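Local atomic coordinates of protein B (PDB entry 5H6I), a protein that acts as the secreted CAMP factor of Streptococcus agalactiae, a pore-forming, membrane-permeabilizing toxin that has also been described as an IgG Fc-binding protein. Residues A[42-56]-A[68-82]. Numbering follows the deposited sequence.
Sequences AQKLDQDSIQLRNIK and VNEAITSVEKLKTSL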
loop_
_atom_site.group_PDB
_atom_site.type_symbol
_atom_site.label_atom_id
_atom_site.label_comp_id
_atom_site.label_asym_id
_atom_site.label_seq_id
_atom_site.Cartn_x
_atom_site.Cartn_y
_atom_site.Cartn_z
ATOM N N ALA A 42 -14.993 -15.511 8.177
ATOM C CA ALA A 42 -13.718 -16.219 8.228
ATOM C C ALA A 42 -13.079 -16.292 6.848
ATOM O O ALA A 42 -11.860 -16.137 6.709
ATOM C CB ALA A 42 -13.917 -17.620 8.806
ATOM N N GLN A 43 -13.889 -16.523 5.811
ATOM C CA GLN A 43 -13.369 -16.499 4.448
ATOM C C GLN A 43 -13.082 -15.076 3.989
ATOM O O GLN A 43 -12.155 -14.856 3.201
ATOM C CB GLN A 43 -14.352 -17.181 3.497
ATOM C CG GLN A 43 -14.440 -18.688 3.674
ATOM C CD GLN A 43 -15.757 -19.258 3.181
ATOM O OE1 GLN A 43 -16.492 -18.603 2.442
ATOM N NE2 GLN A 43 -16.062 -20.482 3.592
ATOM N N LYS A 44 -13.863 -14.103 4.464
ATOM C CA LYS A 44 -13.583 -12.708 4.143
ATOM C C LYS A 44 -12.286 -12.245 4.795
ATOM O O LYS A 44 -11.527 -11.470 4.202
ATOM C CB LYS A 44 -14.749 -11.822 4.581
ATOM C CG LYS A 44 -14.612 -10.365 4.166
ATOM C CD LYS A 44 -14.736 -10.205 2.659
ATOM C CE LYS A 44 -14.636 -8.745 2.247
ATOM N NZ LYS A 44 -13.291 -8.175 2.537
ATOM N N LEU A 45 -12.013 -12.712 6.016
ATOM C CA LEU A 45 -10.767 -12.346 6.681
ATOM C C LEU A 45 -9.560 -12.960 5.983
ATOM O O LEU A 45 -8.450 -12.423 6.079
ATOM C CB LEU A 45 -10.810 -12.768 8.150
ATOM C CG LEU A 45 -11.732 -11.938 9.050
ATOM C CD1 LEU A 45 -11.863 -12.575 10.425
ATOM C CD2 LEU A 45 -11.232 -10.506 9.164
ATOM N N ASP A 46 -9.753 -14.079 5.279
ATOM C CA ASP A 46 -8.674 -14.644 4.479
ATOM C C ASP A 46 -8.442 -13.849 3.200
ATOM O O ASP A 46 -7.301 -13.750 2.734
ATOM C CB ASP A 46 -8.971 -16.107 4.144
ATOM C CG ASP A 46 -8.655 -17.041 5.293
ATOM O OD1 ASP A 46 -8.206 -16.547 6.349
ATOM O OD2 ASP A 46 -8.850 -18.266 5.142
ATOM N N GLN A 47 -9.505 -13.284 2.621
ATOM C CA GLN A 47 -9.336 -12.391 1.480
ATOM C C GLN A 47 -8.581 -11.131 1.884
ATOM O O GLN A 47 -7.710 -10.655 1.145
ATOM C CB GLN A 47 -10.700 -12.036 0.887
ATOM C CG GLN A 47 -10.668 -10.911 -0.136
ATOM C CD GLN A 47 -12.056 -10.503 -0.597
ATOM O OE1 GLN A 47 -13.055 -11.112 -0.214
ATOM N NE2 GLN A 47 -12.123 -9.466 -1.425
ATOM N N ASP A 48 -8.897 -10.580 3.058
ATOM C CA ASP A 48 -8.185 -9.401 3.538
ATOM C C ASP A 48 -6.748 -9.739 3.917
ATOM O O ASP A 48 -5.833 -8.947 3.664
ATOM C CB ASP A 48 -8.923 -8.790 4.729
ATOM C CG ASP A 48 -10.367 -8.457 4.412
ATOM O OD1 ASP A 48 -10.700 -8.325 3.215
ATOM O OD2 ASP A 48 -11.170 -8.328 5.360
ATOM N N SER A 49 -6.532 -10.909 4.524
ATOM C CA SER A 49 -5.183 -11.298 4.923
ATOM C C SER A 49 -4.262 -11.409 3.715
ATOM O O SER A 49 -3.090 -11.020 3.782
ATOM C CB SER A 49 -5.221 -12.618 5.692
ATOM O OG SER A 49 -3.955 -12.916 6.256
ATOM N N ILE A 50 -4.775 -11.933 2.602
ATOM C CA ILE A 50 -3.983 -11.994 1.378
ATOM C C ILE A 50 -3.852 -10.608 0.760
ATOM O O ILE A 50 -2.784 -10.232 0.260
ATOM C CB ILE A 50 -4.606 -13.001 0.394
ATOM C CG1 ILE A 50 -4.486 -14.424 0.942
ATOM C CG2 ILE A 50 -3.947 -12.900 -0.975
ATOM C CD1 ILE A 50 -3.062 -14.853 1.223
ATOM N N GLN A 51 -4.928 -9.820 0.795
ATOM C CA GLN A 51 -4.878 -8.477 0.227
ATOM C C GLN A 51 -3.975 -7.554 1.036
ATOM O O GLN A 51 -3.353 -6.650 0.469
ATOM C CB GLN A 51 -6.288 -7.895 0.137
ATOM C CG GLN A 51 -6.423 -6.725 -0.821
ATOM C CD GLN A 51 -7.831 -6.581 -1.360
ATOM O OE1 GLN A 51 -8.698 -7.415 -1.094
ATOM N NE2 GLN A 51 -8.069 -5.519 -2.121
ATOM N N LEU A 52 -3.882 -7.765 2.350
ATOM C CA LEU A 52 -3.090 -6.869 3.186
ATOM C C LEU A 52 -1.609 -7.230 3.186
ATOM O O LEU A 52 -0.766 -6.346 3.374
ATOM C CB LEU A 52 -3.630 -6.867 4.618
ATOM C CG LEU A 52 -4.890 -6.029 4.852
ATOM C CD1 LEU A 52 -5.477 -6.317 6.222
ATOM C CD2 LEU A 52 -4.596 -4.544 4.693
ATOM N N ARG A 53 -1.269 -8.506 2.984
ATOM C CA ARG A 53 0.142 -8.869 2.898
ATOM C C ARG A 53 0.752 -8.417 1.577
ATOM O O ARG A 53 1.947 -8.107 1.522
ATOM C CB ARG A 53 0.323 -10.376 3.092
ATOM C CG ARG A 53 -0.416 -11.248 2.092
ATOM C CD ARG A 53 0.508 -11.754 0.997
ATOM N NE ARG A 53 -0.003 -12.971 0.375
ATOM C CZ ARG A 53 0.345 -13.391 -0.836
ATOM N NH1 ARG A 53 1.205 -12.689 -1.561
ATOM N NH2 ARG A 53 -0.170 -14.512 -1.324
ATOM N N ASN A 54 -0.047 -8.375 0.507
ATOM C CA ASN A 54 0.414 -7.769 -0.738
ATOM C C ASN A 54 0.711 -6.290 -0.536
ATOM O O ASN A 54 1.755 -5.785 -0.965
ATOM C CB ASN A 54 -0.634 -7.956 -1.836
ATOM C CG ASN A 54 -0.797 -9.405 -2.250
ATOM O OD1 ASN A 54 0.160 -10.178 -2.240
ATOM N ND2 ASN A 54 -2.017 -9.778 -2.620
ATOM N N ILE A 55 -0.207 -5.580 0.125
ATOM C CA ILE A 55 -0.012 -4.162 0.407
ATOM C C ILE A 55 1.159 -3.956 1.362
ATOM O O ILE A 55 1.859 -2.939 1.282
ATOM C CB ILE A 55 -1.318 -3.563 0.963
ATOM C CG1 ILE A 55 -2.411 -3.582 -0.110
ATOM C CG2 ILE A 55 -1.101 -2.148 1.471
ATOM C CD1 ILE A 55 -3.744 -3.050 0.367
ATOM N N LYS A 56 1.405 -4.918 2.255
ATOM C CA LYS A 56 2.465 -4.774 3.252
ATOM C C LYS A 56 3.819 -4.492 2.613
ATOM O O LYS A 56 4.652 -3.798 3.206
ATOM C CB LYS A 56 2.539 -6.034 4.116
ATOM C CG LYS A 56 3.494 -5.934 5.295
ATOM C CD LYS A 56 3.849 -7.311 5.830
ATOM C CE LYS A 56 4.820 -7.220 6.995
ATOM N NZ LYS A 56 4.208 -6.537 8.166
ATOM N N VAL A 68 -1.083 -0.677 8.130
ATOM C CA VAL A 68 -1.429 -1.997 7.611
ATOM C C VAL A 68 -0.824 -3.102 8.475
ATOM O O VAL A 68 -1.358 -4.213 8.525
ATOM C CB VAL A 68 -1.019 -2.145 6.137
ATOM C CG1 VAL A 68 -1.413 -0.906 5.341
ATOM C CG2 VAL A 68 0.470 -2.428 6.007
ATOM N N ASN A 69 0.269 -2.825 9.184
ATOM C CA ASN A 69 0.770 -3.791 10.159
ATOM C C ASN A 69 -0.239 -3.987 11.281
ATOM O O ASN A 69 -0.447 -5.110 11.754
ATOM C CB ASN A 69 2.120 -3.335 10.719
ATOM C CG ASN A 69 3.279 -3.734 9.834
ATOM O OD1 ASN A 69 3.106 -4.466 8.853
ATOM N ND2 ASN A 69 4.469 -3.260 10.171
ATOM N N GLU A 70 -0.882 -2.900 11.715
ATOM C CA GLU A 70 -1.953 -3.010 12.697
ATOM C C GLU A 70 -3.197 -3.652 12.097
ATOM O O GLU A 70 -3.955 -4.320 12.811
ATOM C CB GLU A 70 -2.284 -1.629 13.258
ATOM C CG GLU A 70 -1.184 -1.033 14.118
ATOM C CD GLU A 70 -1.135 -1.644 15.501
ATOM O OE1 GLU A 70 -0.459 -2.680 15.676
ATOM O OE2 GLU A 70 -1.781 -1.088 16.415
ATOM N N ALA A 71 -3.425 -3.463 10.795
ATOM C CA ALA A 71 -4.571 -4.092 10.148
ATOM C C ALA A 71 -4.370 -5.596 10.016
ATOM O O ALA A 71 -5.312 -6.373 10.212
ATOM C CB ALA A 71 -4.818 -3.458 8.780
ATOM N N ILE A 72 -3.150 -6.025 9.680
ATOM C CA ILE A 72 -2.859 -7.454 9.603
ATOM C C ILE A 72 -3.024 -8.101 10.971
ATOM O O ILE A 72 -3.570 -9.205 11.091
ATOM C CB ILE A 72 -1.447 -7.680 9.031
ATOM C CG1 ILE A 72 -1.389 -7.235 7.568
ATOM C CG2 ILE A 72 -1.040 -9.140 9.164
ATOM C CD1 ILE A 72 0.008 -7.212 6.990
ATOM N N THR A 73 -2.561 -7.424 12.024
ATOM C CA THR A 73 -2.774 -7.924 13.378
ATOM C C THR A 73 -4.259 -7.977 13.714
ATOM O O THR A 73 -4.722 -8.915 14.374
ATOM C CB THR A 73 -2.025 -7.048 14.385
ATOM O OG1 THR A 73 -0.617 -7.116 14.124
ATOM C CG2 THR A 73 -2.290 -7.513 15.811
ATOM N N SER A 74 -5.026 -6.982 13.256
ATOM C CA SER A 74 -6.464 -6.990 13.495
ATOM C C SER A 74 -7.140 -8.164 12.801
ATOM O O SER A 74 -8.116 -8.713 13.324
ATOM C CB SER A 74 -7.083 -5.669 13.032
ATOM O OG SER A 74 -7.232 -5.639 11.623
ATOM N N VAL A 75 -6.636 -8.566 11.633
ATOM C CA VAL A 75 -7.206 -9.711 10.929
ATOM C C VAL A 75 -7.031 -10.981 11.751
ATOM O O VAL A 75 -7.928 -11.829 11.814
ATOM C CB VAL A 75 -6.571 -9.849 9.531
ATOM C CG1 VAL A 75 -6.970 -11.167 8.885
ATOM C CG2 VAL A 75 -6.973 -8.679 8.648
ATOM N N GLU A 76 -5.877 -11.124 12.406
ATOM C CA GLU A 76 -5.597 -12.335 13.168
ATOM C C GLU A 76 -6.363 -12.382 14.484
ATOM O O GLU A 76 -6.772 -13.465 14.916
ATOM C CB GLU A 76 -4.095 -12.451 13.429
ATOM C CG GLU A 76 -3.528 -13.834 13.161
ATOM C CD GLU A 76 -3.967 -14.395 11.822
ATOM O OE1 GLU A 76 -4.451 -15.545 11.789
ATOM O OE2 GLU A 76 -3.824 -13.688 10.801
ATOM N N LYS A 77 -6.570 -11.234 15.134
ATOM C CA LYS A 77 -7.308 -11.234 16.393
ATOM C C LYS A 77 -8.801 -11.430 16.165
ATOM O O LYS A 77 -9.500 -11.938 17.050
ATOM C CB LYS A 77 -7.036 -9.941 17.165
ATOM C CG LYS A 77 -8.190 -8.957 17.190
ATOM C CD LYS A 77 -7.898 -7.780 18.105
ATOM C CE LYS A 77 -7.884 -8.194 19.565
ATOM N NZ LYS A 77 -7.620 -7.034 20.460
ATOM N N LEU A 78 -9.309 -11.042 14.992
ATOM C CA LEU A 78 -10.703 -11.328 14.667
ATOM C C LEU A 78 -10.890 -12.799 14.319
ATOM O O LEU A 78 -11.900 -13.408 14.693
ATOM C CB LEU A 78 -11.170 -10.437 13.515
ATOM C CG LEU A 78 -11.269 -8.934 13.789
ATOM C CD1 LEU A 78 -11.228 -8.145 12.489
ATOM C CD2 LEU A 78 -12.525 -8.601 14.576
ATOM N N LYS A 79 -9.926 -13.386 13.606
ATOM C CA LYS A 79 -9.989 -14.811 13.293
ATOM C C LYS A 79 -9.933 -15.650 14.562
ATOM O O LYS A 79 -10.693 -16.612 14.721
ATOM C CB LYS A 79 -8.847 -15.192 12.350
ATOM C CG LYS A 79 -9.162 -15.030 10.875
ATOM C CD LYS A 79 -8.165 -15.795 10.020
ATOM C CE LYS A 79 -7.407 -14.866 9.086
ATOM N NZ LYS A 79 -6.256 -15.548 8.431
ATOM N N THR A 80 -9.027 -15.298 15.479
ATOM C CA THR A 80 -8.927 -16.028 16.738
ATOM C C THR A 80 -10.204 -15.890 17.556
ATOM O O THR A 80 -10.632 -16.841 18.220
ATOM C CB THR A 80 -7.716 -15.534 17.533
ATOM O OG1 THR A 80 -6.546 -15.594 16.708
ATOM C CG2 THR A 80 -7.498 -16.392 18.770
ATOM N N SER A 81 -10.836 -14.715 17.511
ATOM C CA SER A 81 -12.092 -14.528 18.231
ATOM C C SER A 81 -13.217 -15.336 17.597
ATOM O O SER A 81 -14.030 -15.942 18.307
ATOM C CB SER A 81 -12.456 -13.045 18.275
ATOM O OG SER A 81 -13.606 -12.831 19.075
ATOM N N LEU A 82 -13.284 -15.355 16.263
ATOM C CA LEU A 82 -14.291 -16.163 15.583
ATOM C C LEU A 82 -14.066 -17.647 15.835
ATOM O O LEU A 82 -15.019 -18.399 16.070
ATOM C CB LEU A 82 -14.268 -15.873 14.082
ATOM C CG LEU A 82 -15.016 -14.634 13.589
ATOM C CD1 LEU A 82 -14.953 -14.551 12.071
ATOM C CD2 LEU A 82 -16.458 -14.646 14.069
#
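An antiparallel helical hairpin, the first of this all-helical toxin, joins residues 42-56 to residues 68-82 through Leu45, Leu52 and Val75, the axes of the two segments 9.8 Å apart and their N-to-C directions 158° apart, hence nearly antiparallel. The seam illustrates how knobs-into-holes packing works in both directions. Leu45 enters the hole made by Val75, Leu78, Lys79 and Leu82; with CG anti to the carbonyl carbon (chi1 -72°), the side chain is directed so that CD1 comes to 3.7 Å from Lys79 CG and also meets Leu78 CB, the Leu78 side chain crossing it at about a right angle. In the reverse direction Val75 is the knob, set among Leu45, Asp48, Ser49 and Leu52. Its CG1 lies by the backbone O of Leu45 and the CB of Ser49, whereas CG2 meets Leu52 CD1 at 3.7 Å. That same Leu52 methyl touches Ala71 CB, while Leu52 CB rests 3.7 Å from Ile72 CG1. Farther along, Ile55 CG2 meets Val68 CG1.

Polar side chains border this apolar strip. Lys79 runs past Leu45 in the opposite direction, its aliphatic part covering the leucine, then delivers NZ to Asp46 OD1 at 3.0 Å, nearly along the C-O axis of the carboxylate. A long ion pair to Glu76 extends the bridge into a small network, in which the lysine probably tempers the repulsion between the two acids. At the other end, Lys56 passes across Ile72 CD1 and bends at its last torsion (chi4 65°), bringing NZ up to Asn69 OD1 in a hydrogen bond whose very short modelled length is doubtful.

Helix 93-115 covers the buried side, where Ile109 touches both Ile55 and Val68. Beside the two lysine links particular to this hairpin, the reciprocal knobs-into-holes packing of Leu45 and Val75 is typical of antiparallel neighbours in a helical bundle.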